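Local coordinates for protein probable dehydrogenase (Bordetella bronchiseptica, PDB 3MOI) that probably catalyses an NAD(P)-dependent oxidoreduction, as a dehydrogenase of the GFO/IDH/MocA family whose substrate is not established, at residues I194-A199 / G382-R387; R159-E164 / E272-R277; K2-I7 / H62-A67. All coordinates share one frame; numbering follows the deposited sequence.

Contact 1. Residues I194-A199 / G382-R387; sequences ITAVRA and GRQVER
Val197 and Val385 form an antiparallel hydrogen-bonded pair: Val197 N donates to Val385 O at 3.0 Å and Val385 N to Val197 O at 2.7 Å. Arg387 N adds a bond of 2.9 Å to Thr195 O. These bonds place the C-terminal strand 385-386 on the border of the large mixed sheet of the C-terminal domain, while Thr195 and Ala196, both facing Thr219, make a classic beta bulge on the other side of strand 194-202.

Side-chain packing is light: the methyl of Ala196 lies 3.6 Å from Glu386 OE1 and near the amide end of Gln384, whose NE2 binds Glu386 OE2 at 3.2 Å.

Two arginines reach backbone carbonyls. Arg387 folds back, with CG between backbone N and carbonyl carbon (chi1 62°), and turns the guanidinium edge to Ile194 O; both bonds, from NH2 and NE, are weak. Its stronger partner is Asp367, with a second salt bridge to Glu370. Gly382 O lies over the centre of one face of the Arg198 guanidinium, 3.4 Å from CZ.

Arg198 and Gln384 bond each other's copies in the second subunit, and Arg383 pairs with Glu386 there, so the polar chemistry of this sheet edge serves the dimer interface.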
loop_
_atom_site.group_PDB
_atom_site.type_symbol
_atom_site.label_atom_id
_atom_site.label_comp_id
_atom_site.label_asym_id
_atom_site.label_seq_id
_atom_site.Cartn_x
_atom_site.Cartn_y
_atom_site.Cartn_z
ATOM N N ILE A 194 -2.505 17.040 -8.663
ATOM C CA ILE A 194 -2.521 15.725 -9.202
ATOM C C ILE A 194 -2.605 15.863 -10.713
ATOM O O ILE A 194 -3.583 16.375 -11.218
ATOM C CB ILE A 194 -3.739 14.984 -8.647
ATOM C CG1 ILE A 194 -3.577 14.835 -7.132
ATOM C CG2 ILE A 194 -3.862 13.674 -9.313
ATOM C CD1 ILE A 194 -4.756 14.333 -6.353
ATOM N N THR A 195 -1.608 15.404 -11.431
ATOM C CA THR A 195 -1.543 15.585 -12.907
ATOM C C THR A 195 -1.793 14.315 -13.691
ATOM O O THR A 195 -1.965 14.377 -14.887
ATOM C CB THR A 195 -0.164 16.104 -13.398
ATOM O OG1 THR A 195 0.850 15.224 -12.903
ATOM C CG2 THR A 195 0.107 17.527 -12.870
ATOM N N ALA A 196 -1.836 13.158 -13.053
ATOM C CA ALA A 196 -2.260 11.964 -13.801
ATOM C C ALA A 196 -2.822 10.903 -12.844
ATOM O O ALA A 196 -2.479 10.876 -11.677
ATOM C CB ALA A 196 -1.102 11.402 -14.627
ATOM N N VAL A 197 -3.668 10.033 -13.368
ATOM C CA VAL A 197 -4.402 9.048 -12.588
ATOM C C VAL A 197 -4.439 7.745 -13.351
ATOM O O VAL A 197 -4.995 7.699 -14.475
ATOM C CB VAL A 197 -5.849 9.444 -12.390
ATOM C CG1 VAL A 197 -6.539 8.399 -11.552
ATOM C CG2 VAL A 197 -5.962 10.809 -11.784
ATOM N N ARG A 198 -3.865 6.705 -12.738
ATOM C CA ARG A 198 -4.097 5.348 -13.139
ATOM C C ARG A 198 -4.850 4.641 -12.013
ATOM O O ARG A 198 -4.307 4.520 -10.895
ATOM C CB ARG A 198 -2.760 4.647 -13.390
ATOM C CG ARG A 198 -2.869 3.180 -13.743
ATOM C CD ARG A 198 -3.698 2.943 -15.028
ATOM N NE ARG A 198 -3.823 1.518 -15.292
ATOM C CZ ARG A 198 -4.944 0.825 -15.166
ATOM N NH1 ARG A 198 -6.050 1.463 -14.843
ATOM N NH2 ARG A 198 -4.953 -0.505 -15.393
ATOM N N ALA A 199 -6.066 4.152 -12.292
ATOM C CA ALA A 199 -6.863 3.445 -11.266
ATOM C C ALA A 199 -7.678 2.279 -11.840
ATOM O O ALA A 199 -7.969 2.270 -13.016
ATOM C CB ALA A 199 -7.754 4.396 -10.553
ATOM N N GLY A 382 -8.470 1.210 -18.730
ATOM C CA GLY A 382 -7.141 0.628 -18.498
ATOM C C GLY A 382 -5.960 1.578 -18.671
ATOM O O GLY A 382 -4.822 1.157 -18.532
ATOM N N ARG A 383 -6.194 2.868 -18.919
ATOM C CA ARG A 383 -5.095 3.761 -19.325
ATOM C C ARG A 383 -4.869 4.781 -18.200
ATOM O O ARG A 383 -5.779 5.132 -17.463
ATOM C CB ARG A 383 -5.433 4.482 -20.658
ATOM C CG ARG A 383 -5.399 3.662 -22.094
ATOM C CD ARG A 383 -4.076 3.970 -22.947
ATOM N NE ARG A 383 -3.272 4.740 -21.953
ATOM C CZ ARG A 383 -2.224 4.342 -21.193
ATOM N NH1 ARG A 383 -1.537 3.158 -21.349
ATOM N NH2 ARG A 383 -1.835 5.217 -20.317
ATOM N N GLN A 384 -3.629 5.216 -18.022
ATOM C CA GLN A 384 -3.350 6.399 -17.234
ATOM C C GLN A 384 -4.001 7.590 -17.893
ATOM O O GLN A 384 -3.903 7.774 -19.079
ATOM C CB GLN A 384 -1.876 6.652 -17.136
ATOM C CG GLN A 384 -1.525 7.971 -16.394
ATOM C CD GLN A 384 -0.117 7.950 -15.838
ATOM O OE1 GLN A 384 0.166 7.294 -14.846
ATOM N NE2 GLN A 384 0.753 8.679 -16.453
ATOM N N VAL A 385 -4.668 8.396 -17.102
ATOM C CA VAL A 385 -5.416 9.529 -17.605
ATOM C C VAL A 385 -4.632 10.822 -17.250
ATOM O O VAL A 385 -4.374 11.089 -16.114
ATOM C CB VAL A 385 -6.861 9.492 -16.974
ATOM C CG1 VAL A 385 -7.579 10.796 -17.159
ATOM C CG2 VAL A 385 -7.659 8.305 -17.542
ATOM N N GLU A 386 -4.233 11.611 -18.231
ATOM C CA GLU A 386 -3.526 12.876 -17.950
ATOM C C GLU A 386 -4.484 14.010 -17.679
ATOM O O GLU A 386 -5.429 14.168 -18.389
ATOM C CB GLU A 386 -2.701 13.264 -19.150
ATOM C CG GLU A 386 -1.704 12.210 -19.592
ATOM C CD GLU A 386 -0.570 12.000 -18.592
ATOM O OE1 GLU A 386 -0.323 12.935 -17.791
ATOM O OE2 GLU A 386 0.063 10.895 -18.609
ATOM N N ARG A 387 -4.223 14.862 -16.714
ATOM C CA ARG A 387 -5.091 16.049 -16.613
ATOM C C ARG A 387 -4.453 17.400 -16.294
ATOM O O ARG A 387 -3.245 17.443 -16.071
ATOM C CB ARG A 387 -6.197 15.760 -15.643
ATOM C CG ARG A 387 -5.803 15.476 -14.230
ATOM C CD ARG A 387 -7.123 15.586 -13.384
ATOM N NE ARG A 387 -6.698 16.172 -12.179
ATOM C CZ ARG A 387 -7.075 17.297 -11.607
ATOM N NH1 ARG A 387 -8.111 17.989 -11.953
ATOM N NH2 ARG A 387 -6.386 17.643 -10.550
#

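Contact 2. Residues R159-E164 / E272-R277; sequences RPRRPE and ELRRSR
The segment 159-164 runs past one side of helix 270-278, the backbones coming nearest at Pro160 and Arg274, whose CA atoms are 4.9 Å apart. It belongs to the loop that follows strand 145-153 of the GFO/IDH/MocA-type C-terminal domain, and it packs on the helix through side chains and one carbonyl.

Pro160 lays its ring against the helix. CG touches Leu273 CD1 at 3.8 Å, and CB lies at the same distance from Arg274 CA, so the proline rests on the helix backbone as well as on a leucine branch. Arg274 then wraps round the Pro160 carbonyl. With CG anti to the backbone N (chi1 -172°) and a sharp bend at chi2, its aliphatic chain runs past Pro160 O; NE comes to 3.0 Å of that oxygen, but at an angle too poor for a hydrogen bond.

Three guanidinium groups gather at this side of the helix. Arg161 NH1 is 3.5 Å from Arg274 NH2, the two planes turned 62° apart, and Arg162 crosses Arg274 at about a right angle, its NH1 near the edge of the Arg274 group. Glu165 forms a salt bridge with Arg161 and a long, weak ion pair with Arg274, and probably offsets part of the charge. Phe156 gives Arg161 a carbonyl acceptor and a cation-pi partner, and Glu270 accepts from the Arg161 backbone. The extended chain of Arg162 brings NH2 to 3.3 Å from Arg275 CB.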
loop_
_atom_site.group_PDB
_atom_site.type_symbol
_atom_site.label_atom_id
_atom_site.label_comp_id
_atom_site.label_asym_id
_atom_site.label_seq_id
_atom_site.Cartn_x
_atom_site.Cartn_y
_atom_site.Cartn_z
ATOM N N ARG A 159 -22.270 -1.051 5.906
ATOM C CA ARG A 159 -22.991 -0.240 6.863
ATOM C C ARG A 159 -24.394 -0.045 6.293
ATOM O O ARG A 159 -24.620 -0.250 5.116
ATOM C CB ARG A 159 -22.300 1.112 7.052
ATOM C CG ARG A 159 -20.829 0.976 7.356
ATOM C CD ARG A 159 -20.199 2.251 7.821
ATOM N NE ARG A 159 -18.752 2.081 7.867
ATOM C CZ ARG A 159 -17.838 3.021 7.607
ATOM N NH1 ARG A 159 -18.186 4.266 7.291
ATOM N NH2 ARG A 159 -16.551 2.688 7.655
ATOM N N PRO A 160 -25.359 0.295 7.136
ATOM C CA PRO A 160 -26.736 0.417 6.674
ATOM C C PRO A 160 -26.979 1.569 5.693
ATOM O O PRO A 160 -26.695 2.698 6.023
ATOM C CB PRO A 160 -27.510 0.657 7.978
ATOM C CG PRO A 160 -26.721 -0.044 9.005
ATOM C CD PRO A 160 -25.287 0.141 8.599
ATOM N N ARG A 161 -27.564 1.268 4.530
ATOM C CA ARG A 161 -27.693 2.226 3.442
ATOM C C ARG A 161 -29.075 2.286 2.833
ATOM O O ARG A 161 -29.801 1.292 2.781
ATOM C CB ARG A 161 -26.742 1.845 2.317
ATOM C CG ARG A 161 -25.299 1.718 2.708
ATOM C CD ARG A 161 -24.563 3.048 2.706
ATOM N NE ARG A 161 -23.213 2.847 3.228
ATOM C CZ ARG A 161 -22.468 3.776 3.829
ATOM N NH1 ARG A 161 -22.902 5.027 4.021
ATOM N NH2 ARG A 161 -21.262 3.433 4.263
ATOM N N ARG A 162 -29.407 3.458 2.321
ATOM C CA ARG A 162 -30.587 3.622 1.516
ATOM C C ARG A 162 -30.236 3.094 0.124
ATOM O O ARG A 162 -29.067 3.106 -0.268
ATOM C CB ARG A 162 -30.997 5.104 1.492
ATOM C CG ARG A 162 -31.478 5.623 2.865
ATOM C CD ARG A 162 -32.049 7.046 2.782
ATOM N NE ARG A 162 -32.644 7.543 4.051
ATOM C CZ ARG A 162 -31.998 8.199 5.030
ATOM N NH1 ARG A 162 -30.686 8.458 4.966
ATOM N NH2 ARG A 162 -32.679 8.605 6.090
ATOM N N PRO A 163 -31.232 2.620 -0.627
ATOM C CA PRO A 163 -30.916 1.962 -1.892
ATOM C C PRO A 163 -30.313 2.874 -2.952
ATOM O O PRO A 163 -29.507 2.414 -3.749
ATOM C CB PRO A 163 -32.256 1.373 -2.335
ATOM C CG PRO A 163 -33.278 2.329 -1.758
ATOM C CD PRO A 163 -32.679 2.825 -0.453
ATOM N N GLU A 164 -30.625 4.154 -2.963
ATOM C CA GLU A 164 -29.849 5.059 -3.825
ATOM C C GLU A 164 -28.333 5.145 -3.492
ATOM O O GLU A 164 -27.521 5.511 -4.358
ATOM C CB GLU A 164 -30.435 6.458 -3.823
ATOM C CG GLU A 164 -30.479 7.142 -2.420
ATOM C CD GLU A 164 -31.853 6.997 -1.694
ATOM O OE1 GLU A 164 -32.574 5.949 -1.907
ATOM O OE2 GLU A 164 -32.170 7.957 -0.922
ATOM N N GLU A 272 -34.561 1.751 6.955
ATOM C CA GLU A 272 -35.014 2.041 8.331
ATOM C C GLU A 272 -33.908 1.883 9.362
ATOM O O GLU A 272 -33.802 2.694 10.286
ATOM C CB GLU A 272 -36.194 1.113 8.767
ATOM C CG GLU A 272 -37.572 1.794 8.924
ATOM C CD GLU A 272 -37.670 2.879 10.054
ATOM O OE1 GLU A 272 -37.872 2.508 11.243
ATOM O OE2 GLU A 272 -37.585 4.101 9.739
ATOM N N LEU A 273 -33.120 0.819 9.247
ATOM C CA LEU A 273 -32.034 0.654 10.186
ATOM C C LEU A 273 -31.124 1.876 10.051
ATOM O O LEU A 273 -30.633 2.409 11.061
ATOM C CB LEU A 273 -31.252 -0.618 9.922
ATOM C CG LEU A 273 -30.660 -1.301 11.159
ATOM C CD1 LEU A 273 -29.430 -2.091 10.728
ATOM C CD2 LEU A 273 -30.312 -0.351 12.324
ATOM N N ARG A 274 -30.946 2.326 8.802
ATOM C CA ARG A 274 -30.076 3.436 8.490
ATOM C C ARG A 274 -30.533 4.700 9.245
ATOM O O ARG A 274 -29.809 5.249 10.094
ATOM C CB ARG A 274 -30.022 3.636 6.943
ATOM C CG ARG A 274 -28.989 4.654 6.376
ATOM C CD ARG A 274 -27.934 5.008 7.420
ATOM N NE ARG A 274 -26.635 5.540 6.983
ATOM C CZ ARG A 274 -26.407 6.475 6.072
ATOM N NH1 ARG A 274 -27.378 7.043 5.369
ATOM N NH2 ARG A 274 -25.169 6.842 5.888
ATOM N N ARG A 275 -31.753 5.136 8.981
ATOM C CA ARG A 275 -32.211 6.372 9.588
ATOM C C ARG A 275 -32.503 6.279 11.083
ATOM O O ARG A 275 -32.474 7.301 11.747
ATOM C CB ARG A 275 -33.400 6.967 8.833
ATOM C CG ARG A 275 -34.703 6.346 9.115
ATOM C CD ARG A 275 -35.784 7.385 9.418
ATOM N NE ARG A 275 -36.820 6.714 10.191
ATOM C CZ ARG A 275 -36.932 6.748 11.517
ATOM N NH1 ARG A 275 -37.905 6.051 12.095
ATOM N NH2 ARG A 275 -36.110 7.481 12.270
ATOM N N SER A 276 -32.749 5.079 11.610
ATOM C CA SER A 276 -33.005 4.914 13.060
ATOM C C SER A 276 -31.715 4.770 13.877
ATOM O O SER A 276 -31.723 5.008 15.087
ATOM C CB SER A 276 -33.994 3.748 13.367
ATOM O OG SER A 276 -33.385 2.464 13.251
ATOM N N ARG A 277 -30.619 4.361 13.237
ATOM C CA ARG A 277 -29.350 4.213 13.954
ATOM C C ARG A 277 -28.498 5.473 13.856
ATOM O O ARG A 277 -27.883 5.906 14.837
ATOM C CB ARG A 277 -28.539 3.026 13.455
ATOM C CG ARG A 277 -27.605 2.549 14.555
ATOM C CD ARG A 277 -26.335 1.909 14.065
ATOM N NE ARG A 277 -26.236 0.477 14.374
ATOM C CZ ARG A 277 -25.133 -0.252 14.144
ATOM N NH1 ARG A 277 -24.055 0.338 13.616
ATOM N NH2 ARG A 277 -25.101 -1.570 14.432
#

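Contact 3. Residues K2-I7 / H62-A67; sequences KIRFGI and HVQMDA
Arg4, on strand 3-8 of the Rossmann fold, meets Asp66, in the loop that leads from helix 56-62 into the parallel strand 67-70. The guanidinium meets the carboxylate side-on, the two planes 28° apart: Arg4 NH2 reaches Asp66 OD1 at 3.0 Å and Arg4 NE reaches Asp66 OD2 at 3.2 Å, both nitrogens lying above the carboxylate plane. A bend at chi3 (-55°) turns the NE/NH2 side of the guanidinium to the acid. Asp66 OD2 also accepts from Arg4 N, on its anti side, so two donors of one residue grip this oxygen and help fix the rotation of the carboxylate.

Gln64 lies alongside Arg4 and points the same way, its amide nearly perpendicular to the guanidinium; a water accepts from Arg4 NH1 and Gln64 NE2, joining their ends.

The backbone completes the junction: Arg4 O takes both Asp66 N and Ala67 N, and Gly6 N donates to Ala67 O. Met65 turns its sulfur to glycine, with SD 3.6 Å from Gly6 CA, and its side chain also packs on Val31 of strand 28-34. On the sheet face of Phe5 and Ala67, where Phe5 also packs on Met22 and Ile92, the methyl of Ala67 meets the Phe5 ring, CB lying 3.5 Å from CE2.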
loop_
_atom_site.group_PDB
_atom_site.type_symbol
_atom_site.label_atom_id
_atom_site.label_comp_id
_atom_site.label_asym_id
_atom_site.label_seq_id
_atom_site.Cartn_x
_atom_site.Cartn_y
_atom_site.Cartn_z
ATOM N N LYS A 2 -16.768 35.391 17.000
ATOM C CA LYS A 2 -17.787 34.315 17.070
ATOM C C LYS A 2 -18.695 34.228 15.825
ATOM O O LYS A 2 -19.414 35.164 15.484
ATOM C CB LYS A 2 -18.641 34.426 18.318
ATOM C CG LYS A 2 -19.295 33.089 18.730
ATOM C CD LYS A 2 -19.084 32.832 20.231
ATOM C CE LYS A 2 -19.599 31.486 20.721
ATOM N NZ LYS A 2 -19.756 31.484 22.223
ATOM N N ILE A 3 -18.663 33.085 15.163
ATOM C CA ILE A 3 -19.432 32.869 13.951
ATOM C C ILE A 3 -20.813 32.295 14.286
ATOM O O ILE A 3 -20.948 31.288 14.935
ATOM C CB ILE A 3 -18.640 31.922 12.988
ATOM C CG1 ILE A 3 -17.218 32.463 12.775
ATOM C CG2 ILE A 3 -19.328 31.746 11.668
ATOM C CD1 ILE A 3 -17.149 34.019 12.679
ATOM N N ARG A 4 -21.842 32.970 13.842
ATOM C CA ARG A 4 -23.174 32.488 14.050
ATOM C C ARG A 4 -23.559 31.617 12.838
ATOM O O ARG A 4 -23.572 32.092 11.700
ATOM C CB ARG A 4 -24.161 33.644 14.248
ATOM C CG ARG A 4 -23.906 34.544 15.454
ATOM C CD ARG A 4 -24.673 35.868 15.366
ATOM N NE ARG A 4 -24.340 36.525 14.111
ATOM C CZ ARG A 4 -24.719 37.758 13.743
ATOM N NH1 ARG A 4 -25.446 38.546 14.550
ATOM N NH2 ARG A 4 -24.360 38.213 12.540
ATOM N N PHE A 5 -23.828 30.351 13.123
ATOM C CA PHE A 5 -24.015 29.326 12.118
ATOM C C PHE A 5 -25.435 28.885 12.056
ATOM O O PHE A 5 -26.057 28.730 13.095
ATOM C CB PHE A 5 -23.230 28.075 12.468
ATOM C CG PHE A 5 -21.905 28.015 11.860
ATOM C CD1 PHE A 5 -20.764 28.273 12.617
ATOM C CD2 PHE A 5 -21.761 27.706 10.522
ATOM C CE1 PHE A 5 -19.500 28.192 12.034
ATOM C CE2 PHE A 5 -20.506 27.641 9.938
ATOM C CZ PHE A 5 -19.390 27.873 10.694
ATOM N N GLY A 6 -25.934 28.668 10.844
ATOM C CA GLY A 6 -27.150 27.869 10.658
ATOM C C GLY A 6 -26.790 26.481 10.102
ATOM O O GLY A 6 -25.972 26.393 9.197
ATOM N N ILE A 7 -27.402 25.415 10.607
ATOM C CA ILE A 7 -27.200 24.103 10.029
ATOM C C ILE A 7 -28.276 23.758 9.049
ATOM O O ILE A 7 -29.434 23.856 9.358
ATOM C CB ILE A 7 -27.173 23.006 11.056
ATOM C CG1 ILE A 7 -26.108 23.304 12.116
ATOM C CG2 ILE A 7 -26.847 21.704 10.358
ATOM C CD1 ILE A 7 -25.762 22.108 12.973
ATOM N N HIS A 62 -35.183 34.705 8.497
ATOM C CA HIS A 62 -35.609 34.882 9.897
ATOM C C HIS A 62 -34.543 34.917 11.000
ATOM O O HIS A 62 -34.867 35.216 12.120
ATOM C CB HIS A 62 -36.667 33.826 10.256
ATOM C CG HIS A 62 -37.988 34.100 9.633
ATOM N ND1 HIS A 62 -38.757 35.173 10.002
ATOM C CD2 HIS A 62 -38.640 33.494 8.614
ATOM C CE1 HIS A 62 -39.827 35.221 9.232
ATOM N NE2 HIS A 62 -39.789 34.206 8.389
ATOM N N VAL A 63 -33.296 34.551 10.707
ATOM C CA VAL A 63 -32.249 34.570 11.727
ATOM C C VAL A 63 -30.972 35.247 11.234
ATOM O O VAL A 63 -30.430 34.858 10.196
ATOM C CB VAL A 63 -31.904 33.188 12.214
ATOM C CG1 VAL A 63 -31.054 33.329 13.482
ATOM C CG2 VAL A 63 -33.172 32.362 12.489
ATOM N N GLN A 64 -30.513 36.251 11.987
ATOM C CA GLN A 64 -29.228 36.933 11.790
ATOM C C GLN A 64 -28.232 35.776 11.896
ATOM O O GLN A 64 -28.297 35.001 12.855
ATOM C CB GLN A 64 -29.080 38.016 12.884
ATOM C CG GLN A 64 -28.438 39.388 12.532
ATOM C CD GLN A 64 -29.262 40.645 12.801
ATOM O OE1 GLN A 64 -30.394 40.631 12.487
ATOM N NE2 GLN A 64 -28.661 41.776 13.284
ATOM N N MET A 65 -27.434 35.546 10.835
ATOM C CA MET A 65 -26.383 34.517 10.867
ATOM C C MET A 65 -25.163 34.906 9.991
ATOM O O MET A 65 -25.273 35.784 9.130
ATOM C CB MET A 65 -26.950 33.057 10.671
ATOM C CG MET A 65 -27.255 32.478 9.278
ATOM S SD MET A 65 -28.368 30.966 9.174
ATOM C CE MET A 65 -29.416 31.778 8.046
ATOM N N ASP A 66 -23.975 34.348 10.276
ATOM C CA ASP A 66 -22.778 34.720 9.502
ATOM C C ASP A 66 -22.406 33.689 8.467
ATOM O O ASP A 66 -21.758 34.024 7.467
ATOM C CB ASP A 66 -21.531 34.887 10.418
ATOM C CG ASP A 66 -21.694 35.980 11.440
ATOM O OD1 ASP A 66 -21.991 37.162 11.046
ATOM O OD2 ASP A 66 -21.603 35.612 12.628
ATOM N N ALA A 67 -22.738 32.428 8.757
ATOM C CA ALA A 67 -22.370 31.321 7.896
ATOM C C ALA A 67 -23.460 30.204 7.896
ATOM O O ALA A 67 -24.328 30.167 8.764
ATOM C CB ALA A 67 -21.029 30.742 8.311
HETATM O O HOH W 1 -25.874 41.069 13.456
#

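Contact 3 comes first along the chain and closes before the others open; contacts 1 and 2 interleave, in the order 159-164, 194-199, 272-277, 382-387. Contact 3 belongs to the parallel sheet of the Rossmann domain, contact 1 to the border of the mixed sheet. Their centres are 41 Å apart, on opposite sides of the chain's centre. Contact 2 is 34 Å from contact 1 and 30 Å from contact 3, centre to centre, and none of the three touches another. They lie in separate places: the probable nucleotide-binding domain, the loop after strand 145-153 where it meets helix 270-278, and the sheet border where strand 385-386 and the residues leading into it meet the second subunit.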